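Local coordinates for Atu0111 protein (Agrobacterium tumefaciens, PDB 2FSQ) that is of unknown function but adopts an alpha-beta fold and belongs to the 2H clan, whose better-known members are phosphoesterases, at residues P70-Q74 against L75-P79. Numbering follows the deposited sequence.
Sequences PEASQ and LAFTP
The amide of L75 bonds back to A72 O (N to O 3.1 Å, N-H...O angle 153°), repeating the i+3 pattern set by S73 N to P70 O and Q74 N to E71 O. P70 O is gripped by both the amide and the hydroxyl of S73, OG at 2.9 Å from that oxygen, in the carbonyl plane and with a C=O...OG angle of 156°. Beyond Q74 the chain stretches out: this is a 3-10 turn running straight into a short strand, 75-77, which pairs antiparallel with 184-186. L75 lies alongside the last carbonyls of the turn; the backbone path sets its CB 3.5 Å from A72 O, and chi1 (-62°), with CG anti to the carbonyl carbon, brings CG to 3.8 Å from E71 O. The same side chain also meets W198 of helix 195-212. Two residues on, F77 offers a ring edge, CE2 lying 4.1 Å from A72 CB and 4.0 Å from A72 O, the oxygen near the ring plane. The ring also touches R63, F66 and L67, joining the turn to helix 54-67. E71 sends its carboxylate away from the strand, where OE1 forms a salt bridge with R197 and accepts a hydrogen bond from W198.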
ATOM      1  N   PRO A  70       4.098 -11.034 -19.996  1.00 18.73           N
ATOM      2  CA  PRO A  70       4.010 -12.451 -19.669  1.00 18.49           C
ATOM      3  C   PRO A  70       4.268 -12.727 -18.187  1.00 18.10           C
ATOM      4  O   PRO A  70       3.634 -13.611 -17.619  1.00 18.18           O
ATOM      5  CB  PRO A  70       5.092 -13.112 -20.534  1.00 19.75           C
ATOM      6  CG  PRO A  70       5.737 -12.064 -21.296  1.00 20.29           C
ATOM      7  CD  PRO A  70       5.090 -10.749 -21.046  1.00 18.93           C
ATOM      8  N   GLU A  71       5.150 -11.945 -17.564  1.00 17.36           N
ATOM      9  CA  GLU A  71       5.470 -12.148 -16.142  1.00 16.82           C
ATOM     10  C   GLU A  71       4.356 -11.700 -15.199  1.00 16.90           C
ATOM     11  O   GLU A  71       4.461 -11.874 -13.984  1.00 16.01           O
ATOM     12  CB  GLU A  71       6.791 -11.465 -15.786  1.00 16.98           C
ATOM     13  CG  GLU A  71       7.979 -12.033 -16.540  1.00 18.63           C
ATOM     14  CD  GLU A  71       8.115 -11.486 -17.956  1.00 18.53           C
ATOM     15  OE1 GLU A  71       7.518 -10.436 -18.278  1.00 17.76           O
ATOM     16  OE2 GLU A  71       8.847 -12.114 -18.743  1.00 19.05           O
ATOM     17  N   ALA A  72       3.270 -11.164 -15.755  1.00 16.70           N
ATOM     18  CA  ALA A  72       2.081 -10.888 -14.946  1.00 17.02           C
ATOM     19  C   ALA A  72       1.594 -12.161 -14.252  1.00 17.16           C
ATOM     20  O   ALA A  72       0.976 -12.103 -13.184  1.00 16.62           O
ATOM     21  CB  ALA A  72       0.983 -10.304 -15.805  1.00 18.57           C
ATOM     22  N   SER A  73       1.905 -13.308 -14.859  1.00 17.20           N
ATOM     23  CA  SER A  73       1.560 -14.602 -14.287  1.00 17.67           C
ATOM     24  C   SER A  73       2.264 -14.885 -12.953  1.00 17.37           C
ATOM     25  O   SER A  73       1.844 -15.775 -12.207  1.00 18.13           O
ATOM     26  CB  SER A  73       1.843 -15.721 -15.292  1.00 18.27           C
ATOM     27  OG  SER A  73       3.207 -15.761 -15.674  1.00 20.36           O
ATOM     28  N   GLN A  74       3.315 -14.117 -12.658  1.00 16.13           N
ATOM     29  CA  GLN A  74       4.101 -14.236 -11.418  1.00 15.37           C
ATOM     30  C   GLN A  74       3.747 -13.163 -10.394  1.00 14.47           C
ATOM     31  O   GLN A  74       4.442 -13.017  -9.388  1.00 13.97           O
ATOM     32  CB  GLN A  74       5.588 -14.137 -11.729  1.00 15.36           C
ATOM     33  CG  GLN A  74       6.090 -15.132 -12.761  1.00 16.34           C
ATOM     34  CD  GLN A  74       7.578 -14.987 -13.011  1.00 17.87           C
ATOM     35  OE1 GLN A  74       8.401 -15.018 -12.088  1.00 21.83           O
ATOM     36  NE2 GLN A  74       7.932 -14.869 -14.264  1.00 17.07           N
ATOM     37  N   LEU A  75       2.682 -12.425 -10.672  1.00 13.75           N
ATOM     38  CA  LEU A  75       2.215 -11.320  -9.833  1.00 13.54           C
ATOM     39  C   LEU A  75       0.789 -11.582  -9.413  1.00 13.45           C
ATOM     40  O   LEU A  75       0.019 -12.190 -10.157  1.00 14.35           O
ATOM     41  CB  LEU A  75       2.264 -10.011 -10.622  1.00 13.80           C
ATOM     42  CG  LEU A  75       3.633  -9.546 -11.107  1.00 14.03           C
ATOM     43  CD1 LEU A  75       3.484  -8.275 -11.947  1.00 14.61           C
ATOM     44  CD2 LEU A  75       4.552  -9.267  -9.939  1.00 15.08           C
ATOM     45  N   ALA A  76       0.441 -11.161  -8.203  1.00 13.22           N
ATOM     46  CA  ALA A  76      -0.920 -11.276  -7.703  1.00 12.95           C
ATOM     47  C   ALA A  76      -1.512  -9.882  -7.666  1.00 12.57           C
ATOM     48  O   ALA A  76      -1.152  -9.049  -6.811  1.00 13.11           O
ATOM     49  CB  ALA A  76      -0.948 -11.894  -6.319  1.00 13.46           C
ATOM     50  N   PHE A  77      -2.385  -9.590  -8.627  1.00 12.65           N
ATOM     51  CA  PHE A  77      -2.984  -8.259  -8.733  1.00 12.69           C
ATOM     52  C   PHE A  77      -4.187  -8.161  -7.817  1.00 13.71           C
ATOM     53  O   PHE A  77      -5.004  -9.088  -7.744  1.00 14.61           O
ATOM     54  CB  PHE A  77      -3.418  -7.968 -10.188  1.00 13.20           C
ATOM     55  CG  PHE A  77      -2.272  -7.655 -11.108  1.00 13.08           C
ATOM     56  CD1 PHE A  77      -1.932  -6.331 -11.411  1.00 15.65           C
ATOM     57  CD2 PHE A  77      -1.517  -8.683 -11.661  1.00 15.70           C
ATOM     58  CE1 PHE A  77      -0.865  -6.055 -12.259  1.00 15.91           C
ATOM     59  CE2 PHE A  77      -0.466  -8.420 -12.509  1.00 14.93           C
ATOM     60  CZ  PHE A  77      -0.129  -7.107 -12.812  1.00 16.70           C
ATOM     61  N   THR A  78      -4.301  -7.031  -7.133  1.00 13.86           N
ATOM     62  CA  THR A  78      -5.432  -6.747  -6.268  1.00 13.85           C
ATOM     63  C   THR A  78      -6.572  -6.140  -7.112  1.00 14.24           C
ATOM     64  O   THR A  78      -6.337  -5.620  -8.201  1.00 14.47           O
ATOM     65  CB  THR A  78      -4.989  -5.759  -5.181  1.00 14.36           C
ATOM     66  OG1 THR A  78      -4.440  -4.601  -5.828  1.00 13.80           O
ATOM     67  CG2 THR A  78      -3.892  -6.383  -4.325  1.00 15.05           C
ATOM     68  N   PRO A  79      -7.812  -6.190  -6.609  1.00 14.37           N
ATOM     69  CA  PRO A  79      -8.930  -5.630  -7.389  1.00 14.54           C
ATOM     70  C   PRO A  79      -8.799  -4.122  -7.597  1.00 14.36           C
ATOM     71  O   PRO A  79      -8.297  -3.414  -6.731  1.00 14.22           O
ATOM     72  CB  PRO A  79     -10.168  -5.937  -6.520  1.00 15.25           C
ATOM     73  CG  PRO A  79      -9.722  -7.117  -5.688  1.00 15.04           C
ATOM     74  CD  PRO A  79      -8.277  -6.839  -5.370  1.00 15.12           C
TER